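Local coordinates for protein dihydroorotase (Saccharomyces cerevisiae S288C, PDB 6L0A) that catalyses the zinc-dependent interconversion of N-carbamoyl-L-aspartate and dihydroorotate, the third step of de novo pyrimidine biosynthesis, at residues C[137-142]-C[154-159]; C[159-164]-C[176-181]. One frame throughout, in Å; residues are numbered along the deposited sequence.

Interaction 1. Residues C[137-142]-C[154-159]. With ZN (zinc ion), chain L.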
loop_
_atom_site.group_PDB
_atom_site.type_symbol
_atom_site.label_atom_id
_atom_site.label_comp_id
_atom_site.label_asym_id
_atom_site.label_seq_id
_atom_site.Cartn_x
_atom_site.Cartn_y
_atom_site.Cartn_z
ATOM N N HIS C 137 11.342 -8.867 14.974
ATOM C CA HIS C 137 10.503 -8.208 13.978
ATOM C C HIS C 137 9.636 -7.245 14.768
ATOM O O HIS C 137 8.622 -7.637 15.351
ATOM C CB HIS C 137 9.662 -9.206 13.189
ATOM C CG HIS C 137 8.859 -8.567 12.101
ATOM N ND1 HIS C 137 9.004 -8.903 10.768
ATOM C CD2 HIS C 137 7.913 -7.597 12.146
ATOM C CE1 HIS C 137 8.172 -8.176 10.043
ATOM N NE2 HIS C 137 7.499 -7.375 10.853
ATOM N N GLY C 138 10.075 -5.995 14.858
ATOM C CA GLY C 138 9.436 -5.064 15.759
ATOM C C GLY C 138 8.199 -4.380 15.209
ATOM O O GLY C 138 8.251 -3.200 14.853
ATOM N N GLU C 139 7.081 -5.103 15.140
ATOM C CA GLU C 139 5.795 -4.525 14.768
ATOM C C GLU C 139 4.721 -5.065 15.699
ATOM O O GLU C 139 4.672 -6.273 15.942
ATOM C CB GLU C 139 5.416 -4.876 13.325
ATOM C CG GLU C 139 6.213 -4.154 12.248
ATOM C CD GLU C 139 5.570 -4.305 10.889
ATOM O OE1 GLU C 139 5.834 -5.308 10.201
ATOM O OE2 GLU C 139 4.789 -3.412 10.511
ATOM N N LYS C 140 3.855 -4.184 16.192
ATOM C CA LYS C 140 2.692 -4.663 16.917
ATOM C C LYS C 140 1.601 -5.086 15.928
ATOM O O LYS C 140 1.411 -4.427 14.901
ATOM C CB LYS C 140 2.158 -3.579 17.848
ATOM C CG LYS C 140 2.995 -3.346 19.098
ATOM C CD LYS C 140 2.091 -3.080 20.308
ATOM C CE LYS C 140 2.908 -2.780 21.549
ATOM N NZ LYS C 140 3.970 -3.796 21.703
ATOM N N PRO C 141 0.903 -6.195 16.193
ATOM C CA PRO C 141 -0.250 -6.568 15.362
ATOM C C PRO C 141 -1.290 -5.462 15.311
ATOM O O PRO C 141 -1.457 -4.672 16.247
ATOM C CB PRO C 141 -0.796 -7.826 16.056
ATOM C CG PRO C 141 0.397 -8.410 16.753
ATOM C CD PRO C 141 1.197 -7.212 17.220
ATOM N N SER C 142 -1.976 -5.386 14.178
ATOM C CA SER C 142 -2.924 -4.306 13.967
ATOM C C SER C 142 -4.107 -4.456 14.918
ATOM O O SER C 142 -4.552 -5.576 15.211
ATOM C CB SER C 142 -3.390 -4.294 12.519
ATOM O OG SER C 142 -2.341 -3.869 11.660
ATOM N N LEU C 154 1.240 1.406 9.159
ATOM C CA LEU C 154 2.147 2.544 9.108
ATOM C C LEU C 154 2.735 2.913 10.461
ATOM O O LEU C 154 3.854 3.442 10.507
ATOM C CB LEU C 154 1.442 3.772 8.541
ATOM C CG LEU C 154 1.277 3.799 7.039
ATOM C CD1 LEU C 154 0.484 5.036 6.736
ATOM C CD2 LEU C 154 2.619 3.804 6.310
ATOM N N ASN C 155 2.019 2.681 11.560
ATOM C CA ASN C 155 2.566 2.991 12.875
ATOM C C ASN C 155 2.898 1.751 13.700
ATOM O O ASN C 155 3.243 1.888 14.879
ATOM C CB ASN C 155 1.623 3.927 13.658
ATOM C CG ASN C 155 0.307 3.271 14.061
ATOM O OD1 ASN C 155 0.025 2.105 13.745
ATOM N ND2 ASN C 155 -0.512 4.029 14.789
ATOM N N ALA C 156 2.809 0.544 13.119
ATOM C CA ALA C 156 2.999 -0.668 13.929
ATOM C C ALA C 156 4.429 -0.789 14.455
ATOM O O ALA C 156 4.640 -1.340 15.543
ATOM C CB ALA C 156 2.610 -1.909 13.124
ATOM N N GLU C 157 5.415 -0.280 13.706
ATOM C CA GLU C 157 6.800 -0.293 14.165
ATOM C C GLU C 157 7.014 0.709 15.301
ATOM O O GLU C 157 7.583 0.368 16.347
ATOM C CB GLU C 157 7.736 0.011 12.994
ATOM C CG GLU C 157 9.179 0.108 13.393
ATOM C CD GLU C 157 10.091 0.242 12.194
ATOM O OE1 GLU C 157 10.787 1.260 12.094
ATOM O OE2 GLU C 157 10.106 -0.666 11.341
ATOM N N GLU C 158 6.555 1.948 15.115
ATOM C CA GLU C 158 6.620 2.933 16.195
ATOM C C GLU C 158 5.928 2.419 17.453
ATOM O O GLU C 158 6.436 2.602 18.570
ATOM C CB GLU C 158 5.989 4.242 15.734
ATOM C CG GLU C 158 6.102 5.391 16.714
ATOM C CD GLU C 158 5.502 6.659 16.132
ATOM O OE1 GLU C 158 4.350 6.994 16.482
ATOM O OE2 GLU C 158 6.172 7.299 15.293
ATOM N N ALA C 159 4.779 1.752 17.290
ATOM C CA ALA C 159 4.040 1.226 18.436
ATOM C C ALA C 159 4.820 0.148 19.186
ATOM O O ALA C 159 4.571 -0.069 20.375
ATOM C CB ALA C 159 2.695 0.662 17.986
HETATM ZN ZN ZN L . 10.553 -9.345 9.031
HETATM O O HOH W 1 9.518 -3.049 12.604
HETATM O O HOH W 2 5.084 -0.574 10.667
HETATM O O HOH W 3 5.554 -1.526 22.491
#
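Gly138, Glu139 and Lys140 lie against Ala156, Glu157 and Ala159 of the first turn of helix 156-170, and His137 just before them holds a zinc ion. The His137 ring binds the metal through ND1 (2.4 Å) and turns NE2 to OE1 of Glu139 in a hydrogen bond of 2.7 Å. The carboxylate oxygen lies almost in the ring plane, 7° out of it, and accepts through its anti lone pair. Together with the zinc at ND1, this second-shell carboxylate fixes the rotation of the ring, and it would tend to make the imidazole more electron-rich. Gly138, the centre of an inverse gamma turn, brings its backbone close to the helix: its O meets CA of Glu157 in a CA-H...O contact, and a water joins that same O to OE2 of Glu157. The long, extended Glu157 side chain also reaches Thr182 and Ser183. The Glu139 chain, extended beyond CG, carries OE1 to His137 and OE2 to within 3.7 Å of CB of Ala156. A second water accepts from N of Glu157 and may also donate to OE2 of Glu139. Lys140 makes the single direct hydrogen bond, from its N to O of Ala156 (3.0 Å, 167° at the hydrogen). The small CB of Ala156 fits closely, 3.3 Å from O of Lys140. The flexible lysine chain, bent at chi2 and chi4, passes Ala159, with CE 3.4 Å from O of Ala159, and a third water connects NZ to that carbonyl. In the TIM-barrel fold, 137-142 begins the loop that leaves the C-terminal end of strand 133-136, and it leans on the start of helix 156-170, the next helix in the chain, while His180, beyond strand 175-178, binds the same zinc.

Interaction 2. Residues C[159-164]-C[176-181]. With ZN (zinc ion), chain L.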
loop_
_atom_site.group_PDB
_atom_site.type_symbol
_atom_site.label_atom_id
_atom_site.label_comp_id
_atom_site.label_asym_id
_atom_site.label_seq_id
_atom_site.Cartn_x
_atom_site.Cartn_y
_atom_site.Cartn_z
ATOM N N ALA C 159 4.779 1.752 17.290
ATOM C CA ALA C 159 4.040 1.226 18.436
ATOM C C ALA C 159 4.820 0.148 19.186
ATOM O O ALA C 159 4.571 -0.069 20.375
ATOM C CB ALA C 159 2.695 0.662 17.986
ATOM N N PHE C 160 5.747 -0.529 18.512
ATOM C CA PHE C 160 6.562 -1.571 19.123
ATOM C C PHE C 160 7.709 -1.016 19.960
ATOM O O PHE C 160 8.254 -1.743 20.802
ATOM C CB PHE C 160 7.134 -2.477 18.025
ATOM C CG PHE C 160 7.895 -3.664 18.544
ATOM C CD1 PHE C 160 7.234 -4.862 18.810
ATOM C CD2 PHE C 160 9.268 -3.595 18.755
ATOM C CE1 PHE C 160 7.930 -5.967 19.282
ATOM C CE2 PHE C 160 9.964 -4.689 19.239
ATOM C CZ PHE C 160 9.291 -5.881 19.493
ATOM N N LEU C 161 8.104 0.238 19.733
ATOM C CA LEU C 161 9.325 0.741 20.356
ATOM C C LEU C 161 9.303 0.689 21.885
ATOM O O LEU C 161 10.346 0.354 22.472
ATOM C CB LEU C 161 9.610 2.158 19.844
ATOM C CG LEU C 161 9.958 2.241 18.353
ATOM C CD1 LEU C 161 10.165 3.692 17.929
ATOM C CD2 LEU C 161 11.199 1.413 18.048
ATOM N N PRO C 162 8.196 0.974 22.582
ATOM C CA PRO C 162 8.194 0.739 24.042
ATOM C C PRO C 162 8.536 -0.694 24.427
ATOM O O PRO C 162 9.246 -0.908 25.420
ATOM C CB PRO C 162 6.764 1.109 24.455
ATOM C CG PRO C 162 6.322 2.099 23.428
ATOM C CD PRO C 162 6.960 1.650 22.135
ATOM N N ALA C 163 8.052 -1.682 23.665
ATOM C CA ALA C 163 8.382 -3.075 23.959
ATOM C C ALA C 163 9.881 -3.321 23.845
ATOM O O ALA C 163 10.469 -4.014 24.685
ATOM C CB ALA C 163 7.618 -4.016 23.027
ATOM N N LEU C 164 10.513 -2.768 22.804
ATOM C CA LEU C 164 11.962 -2.880 22.659
ATOM C C LEU C 164 12.677 -2.309 23.878
ATOM O O LEU C 164 13.608 -2.923 24.416
ATOM C CB LEU C 164 12.422 -2.153 21.395
ATOM C CG LEU C 164 13.930 -2.068 21.174
ATOM C CD1 LEU C 164 14.535 -3.481 21.082
ATOM C CD2 LEU C 164 14.261 -1.236 19.934
ATOM N N ILE C 176 20.338 -7.498 21.370
ATOM C CA ILE C 176 19.018 -7.408 20.754
ATOM C C ILE C 176 19.148 -6.632 19.455
ATOM O O ILE C 176 19.813 -5.590 19.406
ATOM C CB ILE C 176 17.994 -6.725 21.683
ATOM C CG1 ILE C 176 17.811 -7.495 22.985
ATOM C CG2 ILE C 176 16.639 -6.572 20.988
ATOM C CD1 ILE C 176 16.953 -6.739 23.996
ATOM N N ILE C 177 18.507 -7.122 18.402
ATOM C CA ILE C 177 18.492 -6.415 17.133
ATOM C C ILE C 177 17.059 -6.073 16.771
ATOM O O ILE C 177 16.194 -6.956 16.720
ATOM C CB ILE C 177 19.140 -7.225 15.999
ATOM C CG1 ILE C 177 20.593 -7.563 16.335
ATOM C CG2 ILE C 177 19.074 -6.420 14.691
ATOM C CD1 ILE C 177 21.277 -8.402 15.278
ATOM N N LEU C 178 16.815 -4.800 16.504
ATOM C CA LEU C 178 15.578 -4.386 15.852
ATOM C C LEU C 178 15.789 -4.593 14.357
ATOM O O LEU C 178 16.438 -3.787 13.693
ATOM C CB LEU C 178 15.252 -2.936 16.195
ATOM C CG LEU C 178 13.892 -2.408 15.716
ATOM C CD1 LEU C 178 12.720 -3.236 16.239
ATOM C CD2 LEU C 178 13.726 -0.943 16.093
ATOM N N GLU C 179 15.271 -5.704 13.835
ATOM C CA GLU C 179 15.516 -6.072 12.451
ATOM C C GLU C 179 14.799 -5.117 11.498
ATOM O O GLU C 179 13.772 -4.526 11.832
ATOM C CB GLU C 179 15.049 -7.509 12.193
ATOM C CG GLU C 179 15.796 -8.573 13.010
ATOM C CD GLU C 179 17.235 -8.748 12.558
ATOM O OE1 GLU C 179 17.536 -8.370 11.409
ATOM O OE2 GLU C 179 18.073 -9.270 13.339
ATOM N N HIS C 180 15.357 -4.990 10.293
ATOM C CA HIS C 180 14.812 -4.185 9.196
ATOM C C HIS C 180 14.003 -2.970 9.635
ATOM O O HIS C 180 12.780 -2.921 9.423
ATOM C CB HIS C 180 13.972 -5.070 8.250
ATOM C CG HIS C 180 13.064 -6.053 8.933
ATOM N ND1 HIS C 180 12.181 -5.697 9.930
ATOM C CD2 HIS C 180 12.881 -7.380 8.726
ATOM C CE1 HIS C 180 11.511 -6.767 10.325
ATOM N NE2 HIS C 180 11.916 -7.803 9.609
ATOM N N CYS C 181 14.675 -1.981 10.233
ATOM C CA CYS C 181 13.999 -0.746 10.624
ATOM C C CYS C 181 13.452 -0.028 9.406
ATOM O O CYS C 181 14.095 0.017 8.346
ATOM C CB CYS C 181 14.942 0.197 11.371
ATOM S SG CYS C 181 15.307 -0.320 13.046
HETATM ZN ZN ZN L . 10.553 -9.345 9.031
#
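Segment 159-164, carrying Phe160, Leu161 and Leu164, runs nearly antiparallel to strand 176-178, at 173° with the axes 10.9 Å apart, a spacing bridged by apolar side chains, with no hydrogen bond across. Leu178 takes the middle place: its CB already points toward the helix, and with CG anti to the backbone N (chi1 -173°) the isobutyl end is carried out to it. CD2 receives CD2 of Leu164 at 3.9 Å and CD2 of Leu161 at 4.0 Å, the Leu161 side chain crossing it at about a right angle, while CD1 approaches CD2 of the Phe160 ring obliquely at 4.3 Å. A branched leucine suits both Leu178 and Leu164, whose two methyls each meet different partners: CD1 of Leu164 rests 3.7 Å from CG2 of Ile176 as the two side chains slide past each other in opposite directions. Over one face of the Phe160 ring lies CB of Ala163; the broad, flat ring suits a place between its own helix and Leu178. Past the strand, His180 binds zinc through NE2 (2.1 Å). The contact closes the beta-alpha-beta unit of strand 133-136, helix 156-170 and strand 175-178: Leu136 of the first strand touches Leu164 and Ile176, and helix 184-193 borders Leu161, Leu164 and Leu178.

In the fold
Interactions 1 and 2 follow one another along the chain, share Ala159 and use successive turns of helix 156-170, their centres 9 Å apart. The first seats the loop after strand 133-136 on the start of the helix; the second packs the helix on strand 175-178. They meet directly where CA of Gly138 lies 3.3 Å from CD2 of Phe160 and 3.8 Å from CD1 of Leu178. Both lead to the same zinc: ND1 of His137 and NE2 of His180 are 3.3 Å apart as its co-ligands, their rings edge-to-face. Both histidines also touch the bound malate, and the Glu139 side chain is about 6 Å from it.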